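A223 penton protein C-terminal domain-containing protein (Sulfolobus turreted icosahedral virus 1, PDB 6BO3) serves as a turret protein of the virus, probably forming part of the penton structures at the vertices of the icosahedral capsid. Local coordinates at residues 26-31 with 111-116; 47-52 with 79-84. The protein carries 1 engineered substitution. All coordinates share one frame; numbering follows the deposited sequence.

Interaction 1 (26-31 with 111-116); sequences YPVSSN and SNVKLK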
ATOM      1  N   TYR A  26       2.079  12.721 -13.245  0.50 34.27           N
ATOM      2  CA  TYR A  26       3.017  13.143 -14.272  0.50 37.45           C
ATOM      3  C   TYR A  26       4.327  12.375 -14.130  0.50 35.52           C
ATOM      4  O   TYR A  26       4.808  12.167 -13.010  0.50 33.57           O
ATOM      5  CB  TYR A  26       3.315  14.643 -14.183  0.50 41.38           C
ATOM      6  CG  TYR A  26       2.124  15.548 -13.931  0.50 44.28           C
ATOM      7  CD1 TYR A  26       1.486  16.210 -14.975  0.50 48.44           C
ATOM      8  CD2 TYR A  26       1.667  15.772 -12.641  0.50 45.92           C
ATOM      9  CE1 TYR A  26       0.410  17.051 -14.739  0.50 46.22           C
ATOM     10  CE2 TYR A  26       0.597  16.612 -12.393  0.50 47.53           C
ATOM     11  CZ  TYR A  26      -0.031  17.246 -13.442  0.50 46.90           C
ATOM     12  OH  TYR A  26      -1.097  18.082 -13.175  0.50 38.75           O
ATOM     13  N   PRO A  27       4.917  11.962 -15.268  1.00 36.16           N
ATOM     14  CA  PRO A  27       6.227  11.354 -15.281  1.00 36.10           C
ATOM     15  C   PRO A  27       7.273  12.412 -14.890  1.00 31.37           C
ATOM     16  O   PRO A  27       7.128  13.585 -15.235  1.00 33.70           O
ATOM     17  CB  PRO A  27       6.398  10.900 -16.742  1.00 39.12           C
ATOM     18  CG  PRO A  27       5.532  11.819 -17.532  1.00 40.00           C
ATOM     19  CD  PRO A  27       4.402  12.210 -16.634  1.00 39.03           C
ATOM     20  N   VAL A  28       8.287  11.991 -14.146  1.00 29.44           N
ATOM     21  CA  VAL A  28       9.403  12.849 -13.754  1.00 29.87           C
ATOM     22  C   VAL A  28      10.678  12.022 -13.951  1.00 31.36           C
ATOM     23  O   VAL A  28      10.839  10.934 -13.373  1.00 33.54           O
ATOM     24  CB  VAL A  28       9.257  13.376 -12.296  1.00 27.44           C
ATOM     25  CG1 VAL A  28      10.434  14.238 -11.881  1.00 25.95           C
ATOM     26  CG2 VAL A  28       7.962  14.139 -12.170  1.00 28.31           C
ATOM     27  N   SER A  29      11.551  12.552 -14.797  1.00 31.55           N
ATOM     28  CA  SER A  29      12.798  11.906 -15.203  1.00 33.82           C
ATOM     29  C   SER A  29      13.714  12.980 -15.793  1.00 36.01           C
ATOM     30  O   SER A  29      13.442  14.177 -15.659  1.00 36.52           O
ATOM     31  CB  SER A  29      12.526  10.775 -16.220  1.00 35.02           C
ATOM     32  OG  SER A  29      12.349  11.247 -17.559  1.00 37.65           O
ATOM     33  N   SER A  30      14.792  12.556 -16.449  1.00 37.84           N
ATOM     34  CA  SER A  30      15.661  13.474 -17.197  1.00 39.98           C
ATOM     35  C   SER A  30      14.923  14.180 -18.338  1.00 40.82           C
ATOM     36  O   SER A  30      15.266  15.305 -18.705  1.00 38.67           O
ATOM     37  CB  SER A  30      16.864  12.717 -17.763  1.00 40.87           C
ATOM     38  OG  SER A  30      17.816  12.480 -16.743  1.00 42.73           O
ATOM     39  N   ASN A  31      13.915  13.503 -18.882  1.00 41.69           N
ATOM     40  CA  ASN A  31      13.072  14.033 -19.957  1.00 44.32           C
ATOM     41  C   ASN A  31      11.899  14.899 -19.502  1.00 42.25           C
ATOM     42  O   ASN A  31      11.251  15.538 -20.339  1.00 45.24           O
ATOM     43  CB  ASN A  31      12.501  12.867 -20.770  1.00 47.92           C
ATOM     44  CG  ASN A  31      13.554  12.151 -21.592  1.00 48.83           C
ATOM     45  OD1 ASN A  31      14.619  12.690 -21.879  1.00 44.21           O
ATOM     46  ND2 ASN A  31      13.243  10.928 -21.995  1.00 52.18           N
ATOM     47  N   SER A 111      10.119   8.476 -12.076  1.00 33.80           N
ATOM     48  CA  SER A 111       8.970   8.218 -11.231  1.00 34.10           C
ATOM     49  C   SER A 111       7.678   8.675 -11.882  1.00 32.90           C
ATOM     50  O   SER A 111       7.661   9.549 -12.753  1.00 35.18           O
ATOM     51  CB  SER A 111       9.123   8.904  -9.871  1.00 33.25           C
ATOM     52  OG  SER A 111      10.152   8.303  -9.113  1.00 31.59           O
ATOM     53  N   ASN A 112       6.596   8.041 -11.463  1.00 31.73           N
ATOM     54  CA  ASN A 112       5.274   8.540 -11.728  1.00 33.61           C
ATOM     55  C   ASN A 112       4.866   9.297 -10.470  1.00 32.84           C
ATOM     56  O   ASN A 112       4.666   8.706  -9.411  1.00 32.77           O
ATOM     57  CB  ASN A 112       4.303   7.402 -12.004  1.00 36.81           C
ATOM     58  CG  ASN A 112       2.900   7.896 -12.279  1.00 39.29           C
ATOM     59  OD1 ASN A 112       2.710   9.030 -12.724  1.00 44.69           O
ATOM     60  ND2 ASN A 112       1.911   7.057 -12.005  1.00 41.51           N
ATOM     61  N   VAL A 113       4.779  10.610 -10.587  1.00 30.74           N
ATOM     62  CA  VAL A 113       4.469  11.452  -9.448  1.00 26.43           C
ATOM     63  C   VAL A 113       2.964  11.753  -9.417  1.00 27.03           C
ATOM     64  O   VAL A 113       2.406  12.303 -10.387  1.00 27.12           O
ATOM     65  CB  VAL A 113       5.342  12.717  -9.498  1.00 25.42           C
ATOM     66  CG1 VAL A 113       4.937  13.690  -8.407  1.00 26.42           C
ATOM     67  CG2 VAL A 113       6.805  12.340  -9.353  1.00 27.74           C
ATOM     68  N   LYS A 114       2.298  11.326  -8.334  1.00 25.09           N
ATOM     69  CA  LYS A 114       0.850  11.455  -8.212  1.00 26.90           C
ATOM     70  C   LYS A 114       0.459  12.453  -7.134  1.00 26.42           C
ATOM     71  O   LYS A 114       0.937  12.372  -5.985  1.00 29.68           O
ATOM     72  CB  LYS A 114       0.169  10.118  -7.896  1.00 29.58           C
ATOM     73  CG  LYS A 114       0.572   8.939  -8.753  1.00 34.70           C
ATOM     74  CD  LYS A 114       0.300   7.647  -7.989  1.00 39.58           C
ATOM     75  CE  LYS A 114      -0.411   6.606  -8.823  1.00 47.14           C
ATOM     76  NZ  LYS A 114      -1.208   5.716  -7.935  1.00 48.79           N
ATOM     77  N   LEU A 115      -0.414  13.379  -7.533  1.00 27.29           N
ATOM     78  CA  LEU A 115      -1.023  14.373  -6.659  1.00 27.26           C
ATOM     79  C   LEU A 115      -2.531  14.112  -6.589  1.00 27.28           C
ATOM     80  O   LEU A 115      -3.261  14.155  -7.604  1.00 28.08           O
ATOM     81  CB  LEU A 115      -0.744  15.792  -7.157  1.00 26.05           C
ATOM     82  CG  LEU A 115      -1.139  16.898  -6.185  1.00 25.42           C
ATOM     83  CD1 LEU A 115      -0.263  16.777  -4.957  1.00 24.11           C
ATOM     84  CD2 LEU A 115      -1.014  18.271  -6.841  1.00 26.09           C
ATOM     85  N   LYS A 116      -2.986  13.811  -5.377  1.00 24.40           N
ATOM     86  CA  LYS A 116      -4.365  13.454  -5.131  1.00 23.90           C
ATOM     87  C   LYS A 116      -4.830  14.139  -3.852  1.00 25.16           C
ATOM     88  O   LYS A 116      -4.161  14.038  -2.820  1.00 25.95           O
ATOM     89  CB  LYS A 116      -4.528  11.943  -4.903  1.00 27.64           C
ATOM     90  CG  LYS A 116      -4.073  11.026  -6.004  1.00 32.62           C
ATOM     91  CD  LYS A 116      -4.412   9.606  -5.600  1.00 37.32           C
ATOM     92  CE  LYS A 116      -3.936   8.594  -6.616  1.00 44.07           C
ATOM     93  NZ  LYS A 116      -4.940   7.512  -6.755  1.00 52.24           N
TER

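Interaction 2 (47-52 with 79-84); sequences GLLINE and IQLSAG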
ATOM      1  N   GLY A  47      -4.315  16.014   1.207  1.00 22.20           N
ATOM      2  CA  GLY A  47      -4.144  14.888   0.269  1.00 22.49           C
ATOM      3  C   GLY A  47      -2.725  14.371   0.270  1.00 24.46           C
ATOM      4  O   GLY A  47      -2.061  14.361   1.312  1.00 25.72           O
ATOM      5  N   LEU A  48      -2.247  13.956  -0.904  1.00 24.87           N
ATOM      6  CA  LEU A  48      -1.031  13.175  -1.013  1.00 24.11           C
ATOM      7  C   LEU A  48      -0.301  13.536  -2.297  1.00 23.53           C
ATOM      8  O   LEU A  48      -0.926  13.807  -3.323  1.00 25.70           O
ATOM      9  CB  LEU A  48      -1.330  11.655  -1.048  1.00 26.71           C
ATOM     10  CG  LEU A  48      -2.165  10.926   0.026  1.00 29.34           C
ATOM     11  CD1 LEU A  48      -2.587   9.535  -0.453  1.00 29.82           C
ATOM     12  CD2 LEU A  48      -1.397  10.818   1.321  1.00 33.55           C
ATOM     13  N   LEU A  49       1.013  13.574  -2.201  1.00 24.11           N
ATOM     14  CA  LEU A  49       1.914  13.618  -3.340  1.00 25.29           C
ATOM     15  C   LEU A  49       2.784  12.377  -3.202  1.00 25.41           C
ATOM     16  O   LEU A  49       3.527  12.242  -2.242  1.00 25.30           O
ATOM     17  CB  LEU A  49       2.770  14.869  -3.318  1.00 26.02           C
ATOM     18  CG  LEU A  49       3.738  15.081  -4.492  1.00 27.19           C
ATOM     19  CD1 LEU A  49       4.136  16.551  -4.512  1.00 28.22           C
ATOM     20  CD2 LEU A  49       4.972  14.201  -4.406  1.00 27.75           C
ATOM     21  N   ILE A  50       2.706  11.511  -4.201  1.00 26.27           N
ATOM     22  CA  ILE A  50       3.285  10.180  -4.169  1.00 26.19           C
ATOM     23  C   ILE A  50       4.385  10.065  -5.195  1.00 25.78           C
ATOM     24  O   ILE A  50       4.152  10.282  -6.387  1.00 30.54           O
ATOM     25  CB  ILE A  50       2.179   9.167  -4.501  1.00 28.17           C
ATOM     26  CG1 ILE A  50       1.020   9.355  -3.512  1.00 28.53           C
ATOM     27  CG2 ILE A  50       2.719   7.751  -4.463  1.00 29.45           C
ATOM     28  CD1 ILE A  50      -0.335   8.866  -3.970  1.00 30.55           C
ATOM     29  N   ASN A  51       5.578   9.715  -4.730  1.00 26.54           N
ATOM     30  CA  ASN A  51       6.730   9.546  -5.597  1.00 27.43           C
ATOM     31  C   ASN A  51       6.831   8.082  -5.999  1.00 30.58           C
ATOM     32  O   ASN A  51       7.666   7.363  -5.474  1.00 31.68           O
ATOM     33  CB  ASN A  51       8.009   9.996  -4.888  1.00 25.28           C
ATOM     34  CG  ASN A  51       9.203   9.996  -5.814  1.00 28.84           C
ATOM     35  OD1 ASN A  51       9.041  10.040  -7.048  1.00 29.61           O
ATOM     36  ND2 ASN A  51      10.404   9.967  -5.245  1.00 31.76           N
ATOM     37  N   GLU A  52       5.979   7.666  -6.935  1.00 32.32           N
ATOM     38  CA  GLU A  52       5.850   6.258  -7.322  1.00 35.27           C
ATOM     39  C   GLU A  52       6.891   5.881  -8.365  1.00 36.22           C
ATOM     40  O   GLU A  52       6.643   5.938  -9.576  1.00 36.51           O
ATOM     41  CB  GLU A  52       4.446   5.993  -7.856  1.00 37.59           C
ATOM     42  CG  GLU A  52       4.149   4.547  -8.221  1.00 42.04           C
ATOM     43  CD  GLU A  52       2.752   4.407  -8.771  1.00 47.90           C
ATOM     44  OE1 GLU A  52       1.884   3.862  -8.059  1.00 52.48           O
ATOM     45  OE2 GLU A  52       2.521   4.877  -9.903  1.00 51.50           O
ATOM     46  N   ILE A  79      11.598  20.102  -0.197  1.00 29.73           N
ATOM     47  CA  ILE A  79      11.491  18.808   0.443  1.00 28.97           C
ATOM     48  C   ILE A  79      11.969  17.738  -0.544  1.00 28.96           C
ATOM     49  O   ILE A  79      11.354  17.550  -1.594  1.00 30.02           O
ATOM     50  CB  ILE A  79      10.036  18.527   0.828  1.00 28.80           C
ATOM     51  CG1 ILE A  79       9.541  19.555   1.839  1.00 28.75           C
ATOM     52  CG2 ILE A  79       9.896  17.142   1.433  1.00 30.12           C
ATOM     53  CD1 ILE A  79       8.032  19.676   1.863  1.00 29.17           C
ATOM     54  N   GLN A  80      13.036  17.029  -0.197  1.00 27.96           N
ATOM     55  CA  GLN A  80      13.546  15.975  -1.053  1.00 31.08           C
ATOM     56  C   GLN A  80      12.841  14.675  -0.680  1.00 32.58           C
ATOM     57  O   GLN A  80      12.912  14.214   0.464  1.00 33.57           O
ATOM     58  CB  GLN A  80      15.062  15.826  -0.947  1.00 34.68           C
ATOM     59  CG  GLN A  80      15.613  14.767  -1.908  1.00 37.25           C
ATOM     60  CD  GLN A  80      17.118  14.640  -1.865  1.00 39.68           C
ATOM     61  OE1 GLN A  80      17.654  13.795  -1.158  1.00 39.50           O
ATOM     62  NE2 GLN A  80      17.810  15.473  -2.634  1.00 46.68           N
ATOM     63  N   LEU A  81      12.154  14.089  -1.647  1.00 29.45           N
ATOM     64  CA  LEU A  81      11.513  12.803  -1.427  1.00 29.95           C
ATOM     65  C   LEU A  81      12.301  11.719  -2.109  1.00 31.62           C
ATOM     66  O   LEU A  81      12.614  11.834  -3.285  1.00 29.72           O
ATOM     67  CB  LEU A  81      10.105  12.807  -1.972  1.00 27.32           C
ATOM     68  CG  LEU A  81       9.072  13.601  -1.185  1.00 28.05           C
ATOM     69  CD1 LEU A  81       7.717  13.334  -1.802  1.00 26.85           C
ATOM     70  CD2 LEU A  81       9.071  13.295   0.313  1.00 27.06           C
ATOM     71  N   SER A  82      12.634  10.667  -1.366  1.00 30.95           N
ATOM     72  CA  SER A  82      13.394   9.572  -1.945  1.00 29.81           C
ATOM     73  C   SER A  82      12.427   8.647  -2.679  1.00 28.77           C
ATOM     74  O   SER A  82      11.217   8.815  -2.588  1.00 28.76           O
ATOM     75  CB  SER A  82      14.149   8.823  -0.851  1.00 32.59           C
ATOM     76  OG  SER A  82      13.229   8.205   0.025  1.00 36.69           O
ATOM     77  N   ALA A  83      12.968   7.674  -3.415  1.00 29.81           N
ATOM     78  CA  ALA A  83      12.145   6.686  -4.115  1.00 30.29           C
ATOM     79  C   ALA A  83      11.038   6.079  -3.232  1.00 28.53           C
ATOM     80  O   ALA A  83      11.305   5.610  -2.116  1.00 28.89           O
ATOM     81  CB  ALA A  83      13.035   5.587  -4.682  1.00 32.95           C
ATOM     82  N   GLY A  84       9.800   6.125  -3.728  1.00 26.76           N
ATOM     83  CA  GLY A  84       8.639   5.504  -3.083  1.00 27.15           C
ATOM     84  C   GLY A  84       8.020   6.284  -1.923  1.00 28.76           C
ATOM     85  O   GLY A  84       7.061   5.827  -1.306  1.00 33.09           O
TER

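Interaction 1 (26-31 with 111-116)
The carbonyl oxygen of S111 is approached by two groups of the 26-31 segment: the backbone N-H of V28 and the alpha C-H of P27. The V28 N to S111 O bond measures 2.9 Å; the P27 CA to S111 O contact, at 3.4 Å with 143° at the hydrogen, is a supplementary CA-H...O interaction. S111 N returns a bond to V28 O, and the same reciprocal pairing recurs between Y26 and V113, where Y26 N to V113 O spans 2.9 Å with an N-H...O angle of 161°. P27 and N112 form the non-hydrogen-bonded pair between these two rungs, their CA atoms 4.6 Å apart, so the N-H that proline lacks is not needed by this ladder.

Side chains divide by face. On the face of Y26, V28, S111 and V113, V28 CG2 meets V113 CG2 at 3.5 Å. In both valines CG1 stands anti to the backbone N (chi1 179° for V28), which places each CG2 beside its own N and leaves these two methyls to make the touch. V28 also rests on Y101, and V113 on L49. S111 OG is bonded to the backbone N of A55. On the P27 and N112 face, N112 OD1 comes to 3.8 Å from Y26 N, whereas its ND2 is gripped by the carboxylates of E25 and E52, which should fix the turn of the amide.

Strand 20-28 thus pairs antiparallel with 111-120 at the margin of a five-stranded sheet. Its first four strands, 20-28, 111-120, 44-53 and 85-93, follow the BIDG order of a viral jelly roll, with 128-133 added past 85-93; the pair described corresponds to B and I.

Interaction 2 (47-52 with 79-84)
N51 reaches the 79-84 segment through its amide: ND2 donates to S82 O in a weak bond of 3.0 Å with 145° at the hydrogen. CG stands anti to the backbone N (chi1 -173°), which extends the amide to the bend at 82-84. The same ND2 lies 3.5 Å from L81 O and is hydrogen-bonded to A55 O, while OD1 has a partner of its own on the neighbouring strand 111-120; with partners at both ends, this buried amide is held in rotation. Its backbone takes part as well, since G84 N gives N51 O a weak bond of 3.0 Å, bent to 128°. G84 has a positive phi, which favours glycine.

Two residues before N51 in the strand, L49 CD2 meets L81 CD1 at 3.9 Å, methyl against methyl, the two side chains approaching at a slant. In L81, CG lies beside the backbone N and so carries CD1 to L49 CD2.

The contact therefore lies where the chain leaves strand 78-81 of one sheet and enters 85-93 of the other: L81 also packs on I57, L87 and I131, and L49 on F89, V113 and L115, between the two sheets.

How the interactions relate
Interactions 1 and 2 have centres about 10 Å apart and share one sheet, because strands 111-120 and 44-53 are neighbours in it. Backbone pairs join them directly: K114 O lies 2.7 Å from I50 N and K116 O 2.7 Å from L48 N, both probable hydrogen bonds. Side chains meet as well, S111 OG coming to 2.9 Å from N51 OD1, a close polar approach that is at most a weak bond. Interaction 1 adds the edge strand on one flank of 111-116, whereas 47-52 pairs on the other and, through interaction 2, meets the end of a strand from the facing sheet. In-sheet pairing and sheet-to-sheet packing thus follow one another across a single jelly-roll domain.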